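Isochorismatase family protein family (Burkholderia thailandensis, PDB 3TXY) is of unknown function but belongs to the isochorismatase family, which is generally assigned a hydrolase activity that this protein may or may not share. Local coordinates at residues 9-14 against 151-156; 31-36 against 167-172; 36-41 against 132-137; 44-49 against 56-61; 155-160 against 187-192. All blocks are in the same frame, centred on the assembly; numbering follows the deposited sequence.

Contact 1: residues 9-14 against 151-156; sequences TLNPTV and NYNVVV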
# COMPACT_ATOMS: atom_id res chain seq x y z
N THR A 9 20.29 6.59 -7.26
CA THR A 9 20.29 6.82 -8.69
C THR A 9 19.00 7.52 -9.07
O THR A 9 17.90 7.03 -8.75
CB THR A 9 20.35 5.50 -9.47
OG1 THR A 9 21.52 4.77 -9.10
CG2 THR A 9 20.37 5.79 -10.96
N LEU A 10 19.14 8.66 -9.75
CA LEU A 10 17.99 9.44 -10.18
C LEU A 10 18.08 9.83 -11.65
O LEU A 10 19.10 10.37 -12.09
CB LEU A 10 17.88 10.75 -9.37
CG LEU A 10 17.39 10.74 -7.93
CD1 LEU A 10 17.43 12.18 -7.45
CD2 LEU A 10 16.00 10.15 -7.83
N ASN A 11 16.99 9.60 -12.39
CA ASN A 11 16.83 10.20 -13.72
C ASN A 11 16.58 11.70 -13.60
O ASN A 11 16.11 12.16 -12.55
CB ASN A 11 15.68 9.52 -14.45
CG ASN A 11 15.97 8.07 -14.73
OD1 ASN A 11 16.91 7.77 -15.48
ND2 ASN A 11 15.19 7.16 -14.15
N PRO A 12 16.89 12.49 -14.66
CA PRO A 12 16.64 13.94 -14.61
C PRO A 12 15.17 14.32 -14.45
O PRO A 12 14.85 15.40 -13.97
CB PRO A 12 17.13 14.44 -15.97
CG PRO A 12 17.98 13.36 -16.53
CD PRO A 12 17.52 12.07 -15.92
N THR A 13 14.31 13.42 -14.92
CA THR A 13 12.86 13.57 -14.93
C THR A 13 12.30 13.16 -13.56
O THR A 13 11.65 12.12 -13.41
CB THR A 13 12.29 12.70 -16.06
OG1 THR A 13 12.89 11.38 -16.05
CG2 THR A 13 12.57 13.36 -17.39
N VAL A 14 12.60 13.99 -12.56
CA VAL A 14 12.29 13.70 -11.17
C VAL A 14 11.45 14.81 -10.54
O VAL A 14 11.66 15.98 -10.79
CB VAL A 14 13.58 13.47 -10.34
CG1 VAL A 14 14.42 14.74 -10.24
CG2 VAL A 14 13.24 12.93 -8.95
N ASN A 151 4.99 2.09 -11.88
CA ASN A 151 6.23 2.09 -12.66
C ASN A 151 7.08 3.33 -12.50
O ASN A 151 7.89 3.65 -13.38
CB ASN A 151 5.97 1.85 -14.16
CG ASN A 151 7.19 1.35 -14.91
OD1 ASN A 151 7.90 0.47 -14.45
ND2 ASN A 151 7.44 1.92 -16.11
N TYR A 152 6.92 4.01 -11.36
CA TYR A 152 7.80 5.13 -10.99
C TYR A 152 8.98 4.61 -10.19
O TYR A 152 8.82 3.69 -9.37
CB TYR A 152 7.05 6.15 -10.14
CG TYR A 152 5.98 6.89 -10.91
CD1 TYR A 152 6.30 7.95 -11.75
CD2 TYR A 152 4.63 6.54 -10.79
CE1 TYR A 152 5.31 8.60 -12.49
CE2 TYR A 152 3.64 7.21 -11.50
CZ TYR A 152 3.99 8.23 -12.36
OH TYR A 152 3.00 8.89 -13.07
N ASN A 153 10.15 5.20 -10.42
CA ASN A 153 11.31 4.99 -9.54
C ASN A 153 11.08 5.82 -8.28
O ASN A 153 10.96 7.06 -8.36
CB ASN A 153 12.60 5.38 -10.22
CG ASN A 153 12.84 4.60 -11.48
OD1 ASN A 153 13.12 3.39 -11.44
ND2 ASN A 153 12.73 5.28 -12.62
N VAL A 154 10.97 5.15 -7.15
CA VAL A 154 10.65 5.81 -5.88
C VAL A 154 11.89 5.92 -4.99
O VAL A 154 12.61 4.94 -4.78
CB VAL A 154 9.57 5.05 -5.10
CG1 VAL A 154 9.25 5.75 -3.77
CG2 VAL A 154 8.29 4.87 -5.93
N VAL A 155 12.11 7.11 -4.45
CA VAL A 155 13.13 7.36 -3.45
C VAL A 155 12.43 7.93 -2.22
O VAL A 155 11.70 8.94 -2.32
CB VAL A 155 14.20 8.35 -3.97
CG1 VAL A 155 15.29 8.58 -2.92
CG2 VAL A 155 14.79 7.82 -5.28
N VAL A 156 12.66 7.31 -1.07
CA VAL A 156 12.14 7.82 0.20
C VAL A 156 13.26 8.46 1.03
O VAL A 156 14.33 7.90 1.19
CB VAL A 156 11.44 6.72 1.00
CG1 VAL A 156 10.77 7.31 2.23
CG2 VAL A 156 10.40 6.05 0.13
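L10 and N153 mark the closest backbone approach, their CA atoms 8.1 Å apart, so the two chains face each other through side chains and are too distant to pair as strands. Segment 9-14 is irregular up to V14, where strand 14-19 starts, with T13 at the centre of an inverse gamma turn. Segment 151-156 begins at N151, which has positive phi (73°) and is the C-prime residue of the Schellman motif ending helix 136-149 (Y152 N to A147 O, N151 N to Y148 O); strand 153-162 then leads into the sheet. The apolar half of the contact is one branch against another: CD2 of L10 meets CG2 of V155 at 3.7 Å, the two side chains crossing at about a right angle. V155 presents that methyl because CG2 lies beside its backbone N, with CG1 anti to it (chi1 -179°). This is the N-terminal lead-in of an isochorismatase-like alpha/beta fold, laid past the start of the parallel strand next to the sheet's edge strand 182-184, and L10 also touches A192 and L193 of helix 186-194. ND2 of N11 stands 3.5 Å from ND2 of N153, but both are donors, the amide planes are 51° apart, and the pair is no hydrogen bond. What joins the two residues is D128: its OD1 takes the ND2 of N153, while its OD2 takes the backbone N of N11. The other end of the N153 amide faces the dimer interface, where OD1 accepts the backbone N of K74 of the second subunit.

Contact 2: residues 31-36 against 167-172; sequences VPQSGG and DAQTFA
The amide of Q169, packed on P32, is gripped at both ends: Q169 OE1 is hydrogen-bonded to T136 OG1, and Q169 NE2 to V161 O. In this alpha/beta fold Q169 thus reaches from helix 166-180 to the start of helix 136-149 and to strand 153-162, while the loop leading into helix 35-51 closes over it. The bonds fix the rotation of the amide. Its CG is anti to the backbone N (chi1 -179°) and the chain bends at chi2 (84°), which brings the amide to the CD corner of the proline ring, the two side chains crossing at about a right angle. There P32 CD lies 3.4 Å from Q169 NE2 and 3.5 Å from Q169 CD, a van der Waals contact with a ring carbon. The peptide bond from V31 to P32 is cis. Beyond the proline, Q33 holds its amide plane 61° from that of Q169, and its NE2 is hydrogen-bonded to S158 O, leaving the two amides as neighbours and not partners. S34 then N-caps helix 35-51, its OG taking D37 N. From another face of helix 166-180, F171 stacks with F171 of the second subunit. The nearest atoms of the two glutamines, Q33 NE2 and Q169 NE2, are 4.1 Å apart.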
# COMPACT_ATOMS: atom_id res chain seq x y z
N VAL A 31 8.64 10.45 15.31
CA VAL A 31 10.06 10.17 15.38
C VAL A 31 10.51 9.63 14.02
O VAL A 31 9.68 9.14 13.25
CB VAL A 31 10.38 9.15 16.50
CG1 VAL A 31 10.15 9.81 17.87
CG2 VAL A 31 9.56 7.88 16.32
N PRO A 32 11.83 9.67 13.74
CA PRO A 32 12.98 10.09 14.55
C PRO A 32 13.30 11.58 14.45
O PRO A 32 14.26 12.05 15.07
CB PRO A 32 14.11 9.25 13.97
CG PRO A 32 13.77 9.19 12.52
CD PRO A 32 12.26 9.08 12.46
N GLN A 33 12.53 12.32 13.67
CA GLN A 33 12.60 13.76 13.70
C GLN A 33 11.19 14.36 13.77
O GLN A 33 10.21 13.72 13.39
CB GLN A 33 13.41 14.31 12.51
CG GLN A 33 12.96 13.84 11.14
CD GLN A 33 13.59 12.54 10.66
OE1 GLN A 33 14.81 12.34 10.76
NE2 GLN A 33 12.77 11.69 10.06
N SER A 34 11.11 15.60 14.26
CA SER A 34 9.82 16.22 14.54
C SER A 34 9.11 16.60 13.23
O SER A 34 9.72 16.55 12.15
CB SER A 34 9.98 17.46 15.44
OG SER A 34 10.61 18.54 14.74
N GLY A 35 7.84 16.97 13.35
CA GLY A 35 7.10 17.49 12.21
C GLY A 35 7.80 18.71 11.61
O GLY A 35 7.92 18.84 10.38
N GLY A 36 8.25 19.59 12.49
CA GLY A 36 9.00 20.80 12.10
C GLY A 36 10.25 20.49 11.30
O GLY A 36 10.54 21.15 10.30
N ASP A 167 10.59 1.85 15.97
CA ASP A 167 10.40 0.49 15.43
C ASP A 167 9.65 0.57 14.09
O ASP A 167 9.99 -0.14 13.12
CB ASP A 167 9.61 -0.40 16.41
CG ASP A 167 10.47 -0.98 17.53
OD1 ASP A 167 11.71 -0.84 17.56
OD2 ASP A 167 9.88 -1.65 18.40
N ALA A 168 8.63 1.42 14.01
CA ALA A 168 7.85 1.55 12.77
C ALA A 168 8.66 2.21 11.67
O ALA A 168 8.64 1.78 10.52
CB ALA A 168 6.57 2.32 13.00
N GLN A 169 9.43 3.23 12.03
CA GLN A 169 10.32 3.86 11.07
C GLN A 169 11.28 2.83 10.50
O GLN A 169 11.41 2.70 9.28
CB GLN A 169 11.12 4.97 11.72
CG GLN A 169 12.07 5.69 10.76
CD GLN A 169 11.38 6.79 9.95
OE1 GLN A 169 10.15 6.85 9.89
NE2 GLN A 169 12.19 7.69 9.37
N THR A 170 11.94 2.11 11.39
CA THR A 170 12.92 1.12 10.97
C THR A 170 12.31 0.02 10.12
O THR A 170 12.90 -0.37 9.12
CB THR A 170 13.68 0.54 12.18
OG1 THR A 170 14.45 1.60 12.75
CG2 THR A 170 14.62 -0.61 11.72
N PHE A 171 11.14 -0.46 10.51
CA PHE A 171 10.46 -1.49 9.72
C PHE A 171 10.22 -1.03 8.28
O PHE A 171 10.56 -1.72 7.35
CB PHE A 171 9.14 -1.90 10.35
CG PHE A 171 8.53 -3.07 9.67
CD1 PHE A 171 7.64 -2.91 8.62
CD2 PHE A 171 8.92 -4.36 10.03
CE1 PHE A 171 7.12 -4.01 7.97
CE2 PHE A 171 8.40 -5.47 9.38
CZ PHE A 171 7.50 -5.29 8.35
N ALA A 172 9.63 0.16 8.11
CA ALA A 172 9.37 0.67 6.76
C ALA A 172 10.69 0.86 5.99
O ALA A 172 10.82 0.45 4.85
CB ALA A 172 8.60 1.99 6.83

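Contact 3: residues 36-41 against 132-137; sequences GDVVAK and TGIATN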
# COMPACT_ATOMS: atom_id res chain seq x y z
N GLY A 36 8.25 19.59 12.49
CA GLY A 36 9.00 20.80 12.10
C GLY A 36 10.25 20.49 11.30
O GLY A 36 10.54 21.15 10.30
N ASP A 37 11.00 19.47 11.72
CA ASP A 37 12.19 19.06 10.98
C ASP A 37 11.84 18.48 9.62
O ASP A 37 12.56 18.69 8.65
CB ASP A 37 13.00 18.01 11.75
CG ASP A 37 13.65 18.56 13.01
OD1 ASP A 37 13.75 19.79 13.18
OD2 ASP A 37 14.06 17.71 13.83
N VAL A 38 10.74 17.73 9.55
CA VAL A 38 10.31 17.17 8.28
C VAL A 38 9.93 18.29 7.33
O VAL A 38 10.29 18.28 6.16
CB VAL A 38 9.12 16.20 8.44
CG1 VAL A 38 8.59 15.77 7.08
CG2 VAL A 38 9.52 15.00 9.29
N VAL A 39 9.21 19.28 7.85
CA VAL A 39 8.86 20.48 7.08
C VAL A 39 10.12 21.20 6.60
O VAL A 39 10.24 21.52 5.42
CB VAL A 39 7.95 21.43 7.90
CG1 VAL A 39 7.78 22.78 7.17
CG2 VAL A 39 6.59 20.79 8.14
N ALA A 40 11.07 21.41 7.50
CA ALA A 40 12.30 22.16 7.15
C ALA A 40 13.09 21.45 6.06
O ALA A 40 13.54 22.06 5.09
CB ALA A 40 13.17 22.36 8.37
N LYS A 41 13.26 20.14 6.24
CA LYS A 41 14.03 19.34 5.29
C LYS A 41 13.39 19.36 3.92
O LYS A 41 14.06 19.42 2.89
CB LYS A 41 14.06 17.91 5.78
CG LYS A 41 15.25 17.15 5.34
CD LYS A 41 16.38 17.40 6.32
CE LYS A 41 17.48 18.18 5.68
NZ LYS A 41 18.57 18.27 6.69
N THR A 132 8.77 12.64 0.64
CA THR A 132 8.89 13.05 2.03
C THR A 132 7.50 13.10 2.66
O THR A 132 6.48 13.04 1.96
CB THR A 132 9.54 14.45 2.17
OG1 THR A 132 8.57 15.49 1.93
CG2 THR A 132 10.69 14.61 1.22
N GLY A 133 7.47 13.22 3.98
CA GLY A 133 6.24 13.54 4.71
C GLY A 133 5.90 12.63 5.89
O GLY A 133 6.76 11.94 6.43
N ILE A 134 4.62 12.68 6.29
CA ILE A 134 4.13 12.08 7.51
C ILE A 134 2.82 11.33 7.18
O ILE A 134 2.03 11.88 6.40
CB ILE A 134 3.80 13.19 8.57
CG1 ILE A 134 5.00 14.13 8.79
CG2 ILE A 134 3.30 12.56 9.86
CD1 ILE A 134 4.57 15.47 9.37
N ALA A 135 2.55 10.12 7.70
CA ALA A 135 3.47 9.27 8.46
C ALA A 135 4.15 8.27 7.51
O ALA A 135 3.60 7.85 6.51
CB ALA A 135 2.72 8.50 9.54
N THR A 136 5.37 7.90 7.86
CA THR A 136 6.18 6.98 7.06
C THR A 136 5.40 5.75 6.64
O THR A 136 5.37 5.41 5.46
CB THR A 136 7.42 6.53 7.85
OG1 THR A 136 8.08 7.70 8.37
CG2 THR A 136 8.39 5.77 6.94
N ASN A 137 4.74 5.10 7.60
CA ASN A 137 4.02 3.86 7.32
C ASN A 137 2.62 4.01 6.77
O ASN A 137 2.00 3.01 6.43
CB ASN A 137 3.92 2.99 8.58
CG ASN A 137 5.19 2.94 9.36
OD1 ASN A 137 5.58 3.94 9.99
ND2 ASN A 137 5.85 1.78 9.36
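V38 and G133 bring the two backbones together, with CA atoms 6.5 Å apart, where the first turn of helix 35-51 passes the C-terminal end of strand 128-134. This is a buried helix-on-sheet contact of the Rossmann-like alpha/beta fold of the isochorismatase family. A single residue of the helix does the touching. CG1 of V38, anti to the backbone N (chi1 173°), is directed at the strand and rests on the bare backbone of G133, 4.0 Å from its CA and 4.2 Å from its N. G133 adopts phi 130°, psi -161°, a conformation in which a CB would be jammed against the preceding carbonyl oxygen; that CB would point away from V38, so the methyl meets main chain in any case. The same methyl reaches I134, whose CB bond points along the contact but whose CG1 bends back to lie 4.3 Å from V38 CG1. I134 also packs on I25 and V26 of helix 23-26, and a 1,2-ethanediol, probably from the crystallisation liquor, lies about 4 Å from its side chain. The I134-A135 peptide bond is a non-proline cis bond, immediately before the N-cap of helix 136-149. In cysteine hydrolases of the family the corresponding helix carries the nucleophile; this chain has no cysteine, so no such role follows. T132 ties helix 35-51 to the strand by polar means, its OG1 being hydrogen-bonded to T42 OG1.

Contact 4: residues 44-49 against 56-61; sequences ELANAF and VIFVHT
A beta-alpha-beta unit is completed here: strand 14-19 leads through helix 35-51 to strand 56-61, its neighbour in the parallel sheet, and this contact joins the second half of the helix to the strand that follows it. The short helix and strand segments run roughly antiparallel, at 145°, with axes 9.6 Å apart at closest approach. V56 buries the most surface here, and its two methyls divide the work. CG1, anti to the backbone N (chi1 179°), meets the CB of A46 at 4.1 Å. CG2, on the other branch, lies 3.7 Å from the CB of F49 and 4.0 Å from the carbonyl O of A46, so it bridges A46 and F49, three residues apart on the helix. The small A46 side chain lets the strand come near, with A46 and V56 CA atoms 6.2 Å apart. F58, two residues on, adds its ring obliquely, CZ approaching the CB of A46 at 4.4 Å. F49 touches V56 with its CB alone; its ring turns away toward V14 and L16 of strand 14-19 and L193 of helix 186-194, with L45 O at the ring edge in its plane. Strand 14-19 also lines the contact from the side, A46 packing on L16 and F58 on A18. The whole is apolar helix-on-sheet packing, as in the beta-alpha-beta crossover of parallel alpha/beta folds.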
# COMPACT_ATOMS: atom_id res chain seq x y z
N GLU A 44 13.97 22.64 2.10
CA GLU A 44 15.34 22.67 1.58
C GLU A 44 15.44 21.89 0.29
O GLU A 44 16.05 22.34 -0.68
CB GLU A 44 16.34 22.07 2.57
CG GLU A 44 16.63 22.90 3.82
CD GLU A 44 17.41 22.10 4.86
OE1 GLU A 44 18.29 21.29 4.46
OE2 GLU A 44 17.13 22.25 6.07
N LEU A 45 14.86 20.70 0.26
CA LEU A 45 14.83 19.94 -0.97
C LEU A 45 14.04 20.64 -2.08
O LEU A 45 14.44 20.64 -3.25
CB LEU A 45 14.26 18.53 -0.72
CG LEU A 45 15.22 17.55 -0.06
CD1 LEU A 45 14.44 16.31 0.37
CD2 LEU A 45 16.32 17.17 -1.05
N ALA A 46 12.89 21.21 -1.72
CA ALA A 46 12.03 21.94 -2.65
C ALA A 46 12.83 23.05 -3.32
O ALA A 46 12.74 23.25 -4.54
CB ALA A 46 10.85 22.52 -1.90
N ASN A 47 13.65 23.74 -2.55
CA ASN A 47 14.51 24.79 -3.12
C ASN A 47 15.46 24.22 -4.19
O ASN A 47 15.61 24.79 -5.27
CB ASN A 47 15.31 25.50 -2.04
CG ASN A 47 14.43 26.34 -1.13
OD1 ASN A 47 13.28 26.64 -1.45
ND2 ASN A 47 14.97 26.70 0.03
N ALA A 48 16.04 23.06 -3.89
CA ALA A 48 16.94 22.37 -4.83
C ALA A 48 16.21 21.92 -6.11
O ALA A 48 16.77 22.04 -7.21
CB ALA A 48 17.60 21.20 -4.13
N PHE A 49 14.98 21.43 -5.96
CA PHE A 49 14.14 21.08 -7.10
C PHE A 49 13.75 22.29 -7.95
O PHE A 49 13.96 22.29 -9.17
CB PHE A 49 12.90 20.30 -6.64
CG PHE A 49 13.16 18.82 -6.49
CD1 PHE A 49 13.92 18.33 -5.43
CD2 PHE A 49 12.69 17.91 -7.44
CE1 PHE A 49 14.18 16.96 -5.30
CE2 PHE A 49 12.96 16.56 -7.32
CZ PHE A 49 13.69 16.08 -6.25
N VAL A 56 7.60 20.44 -7.86
CA VAL A 56 7.39 20.18 -6.44
C VAL A 56 5.89 20.02 -6.19
O VAL A 56 5.10 20.89 -6.54
CB VAL A 56 7.96 21.31 -5.57
CG1 VAL A 56 7.69 21.01 -4.09
CG2 VAL A 56 9.45 21.47 -5.86
N ILE A 57 5.53 18.89 -5.60
CA ILE A 57 4.15 18.50 -5.47
C ILE A 57 3.84 18.33 -4.01
O ILE A 57 4.42 17.46 -3.35
CB ILE A 57 3.83 17.20 -6.22
CG1 ILE A 57 4.22 17.32 -7.69
CG2 ILE A 57 2.35 16.89 -6.06
CD1 ILE A 57 4.07 16.03 -8.46
N PHE A 58 2.99 19.21 -3.51
CA PHE A 58 2.59 19.18 -2.12
C PHE A 58 1.21 18.59 -1.97
O PHE A 58 0.23 19.11 -2.53
CB PHE A 58 2.61 20.57 -1.52
CG PHE A 58 3.98 21.19 -1.43
CD1 PHE A 58 4.91 20.71 -0.53
CD2 PHE A 58 4.32 22.26 -2.24
CE1 PHE A 58 6.17 21.30 -0.43
CE2 PHE A 58 5.57 22.84 -2.14
CZ PHE A 58 6.50 22.35 -1.24
N VAL A 59 1.15 17.53 -1.16
CA VAL A 59 -0.07 16.78 -0.95
C VAL A 59 -0.65 17.09 0.44
O VAL A 59 0.07 17.07 1.44
CB VAL A 59 0.20 15.27 -1.06
CG1 VAL A 59 -1.05 14.44 -0.75
CG2 VAL A 59 0.76 14.91 -2.43
N HIS A 60 -1.94 17.34 0.51
CA HIS A 60 -2.60 17.47 1.80
C HIS A 60 -3.88 16.70 1.77
O HIS A 60 -4.40 16.39 0.70
CB HIS A 60 -2.80 18.94 2.21
CG HIS A 60 -3.78 19.68 1.35
ND1 HIS A 60 -4.67 20.54 1.87
CD2 HIS A 60 -3.99 19.67 -0.02
CE1 HIS A 60 -5.43 21.05 0.88
NE2 HIS A 60 -5.01 20.53 -0.27
N THR A 61 -4.37 16.38 2.96
CA THR A 61 -5.60 15.65 3.16
C THR A 61 -6.68 16.61 3.62
O THR A 61 -6.48 17.42 4.53
CB THR A 61 -5.42 14.57 4.24
OG1 THR A 61 -4.34 13.73 3.86
CG2 THR A 61 -6.69 13.75 4.45

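Contact 5: residues 155-160 against 187-192; sequences VVVSDA and ADVEAA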
# COMPACT_ATOMS: atom_id res chain seq x y z
N VAL A 155 12.11 7.11 -4.45
CA VAL A 155 13.13 7.36 -3.45
C VAL A 155 12.43 7.93 -2.22
O VAL A 155 11.70 8.94 -2.32
CB VAL A 155 14.20 8.35 -3.97
CG1 VAL A 155 15.29 8.58 -2.92
CG2 VAL A 155 14.79 7.82 -5.28
N VAL A 156 12.66 7.31 -1.07
CA VAL A 156 12.14 7.82 0.20
C VAL A 156 13.26 8.46 1.03
O VAL A 156 14.33 7.90 1.19
CB VAL A 156 11.44 6.72 1.00
CG1 VAL A 156 10.77 7.31 2.23
CG2 VAL A 156 10.40 6.05 0.13
N VAL A 157 12.98 9.66 1.54
CA VAL A 157 13.98 10.47 2.23
C VAL A 157 13.90 10.21 3.73
O VAL A 157 13.00 10.70 4.42
CB VAL A 157 13.80 11.98 1.95
CG1 VAL A 157 14.88 12.79 2.67
CG2 VAL A 157 13.84 12.25 0.44
N SER A 158 14.88 9.46 4.24
CA SER A 158 14.85 8.94 5.59
C SER A 158 14.75 10.01 6.67
O SER A 158 14.04 9.83 7.68
CB SER A 158 16.06 8.03 5.85
OG SER A 158 17.26 8.72 5.65
N ASP A 159 15.43 11.13 6.45
CA ASP A 159 15.38 12.23 7.42
C ASP A 159 14.31 13.27 7.09
O ASP A 159 14.32 14.37 7.64
CB ASP A 159 16.77 12.85 7.64
CG ASP A 159 17.44 13.33 6.38
OD1 ASP A 159 17.01 12.97 5.26
OD2 ASP A 159 18.44 14.08 6.51
N ALA A 160 13.38 12.91 6.19
CA ALA A 160 12.20 13.74 5.95
C ALA A 160 10.92 12.91 5.90
O ALA A 160 9.95 13.35 5.28
CB ALA A 160 12.38 14.57 4.69
N ALA A 187 20.46 14.98 1.99
CA ALA A 187 21.77 15.37 1.46
C ALA A 187 22.20 14.46 0.30
O ALA A 187 22.76 14.95 -0.69
CB ALA A 187 22.83 15.34 2.57
N ASP A 188 21.98 13.15 0.45
CA ASP A 188 22.22 12.16 -0.60
C ASP A 188 21.39 12.51 -1.85
O ASP A 188 21.86 12.40 -2.98
CB ASP A 188 21.72 10.74 -0.22
CG ASP A 188 22.55 10.01 0.85
OD1 ASP A 188 23.73 10.34 1.10
OD2 ASP A 188 21.96 9.00 1.41
N VAL A 189 20.12 12.87 -1.65
CA VAL A 189 19.25 13.20 -2.79
C VAL A 189 19.78 14.44 -3.52
O VAL A 189 19.88 14.45 -4.74
CB VAL A 189 17.80 13.47 -2.36
CG1 VAL A 189 17.03 14.13 -3.50
CG2 VAL A 189 17.14 12.17 -1.89
N GLU A 190 20.12 15.46 -2.75
CA GLU A 190 20.67 16.71 -3.29
C GLU A 190 21.94 16.45 -4.10
O GLU A 190 22.11 17.00 -5.19
CB GLU A 190 20.93 17.71 -2.15
N ALA A 191 22.83 15.59 -3.59
CA ALA A 191 24.03 15.20 -4.33
C ALA A 191 23.71 14.47 -5.64
O ALA A 191 24.39 14.67 -6.65
CB ALA A 191 24.97 14.36 -3.45
N ALA A 192 22.67 13.64 -5.63
CA ALA A 192 22.25 12.92 -6.84
C ALA A 192 21.66 13.87 -7.89
O ALA A 192 21.65 13.54 -9.07
CB ALA A 192 21.23 11.83 -6.50
O HOH W 1 20.46 14.91 4.92
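The carboxylate of D159, facing the first residues of helix 186-194, is the flat group of this contact, and its two oxygens are used separately. A water donates to D159 OD2, 2.7 Å from the water O, and the same water O accepts from A187 N at 2.9 Å. OD1 takes the backbone N of A186 directly. Two amides of the first helical turn are therefore bound by one carboxylate, one through water, and the negative charge sits where the positive end of the helix dipole would probably stabilise it. The side chain of D188 turns back to T185 N at the same end. D159 reaches this place because the chain makes a type I turn from V157 to A160, closed by A160 N to V157 O at 2.9 Å. Before the turn the contact is wholly apolar and rests on one methyl, CG2 of V189. It is 4.0 Å from CG2 of V157, where the side chains cross at about a right angle, and 4.2 Å from CG1 of V155, where they slide past each other in opposite directions. With chi1 at 166°, CG1 of V189 is anti to its backbone N and goes to L45 CD2, leaving CG2, beside the N, for the strand. The helix thus covers strand 153-162, between its partners 128-134 and 182-184 in the sheet, while L45 of helix 35-51 packs on both V157 and V189 and joins the two helices over the same strand.

Overall arrangement
Contacts 3, 4 and 5 are buried and mainly apolar, with helices 35-51 and 186-194 on one parallel sheet; contacts 1 and 2 are partly exposed, more polar and reach the second subunit. Helix 35-51 serves contacts 2, 3 and 4 in turn, from its capped start to its later turns. Strand 153-162 carries contacts 1 and 5, which share V155 and V156 and meet again through L10 and A192. Contacts 2 and 3 are joined by side-chain hydrogen bonds to helix 136-149, whereas G133 and A160 tie contact 3 to contact 5 by a backbone bond between neighbouring strands. L45 bridges contacts 4 and 5 by packing alone.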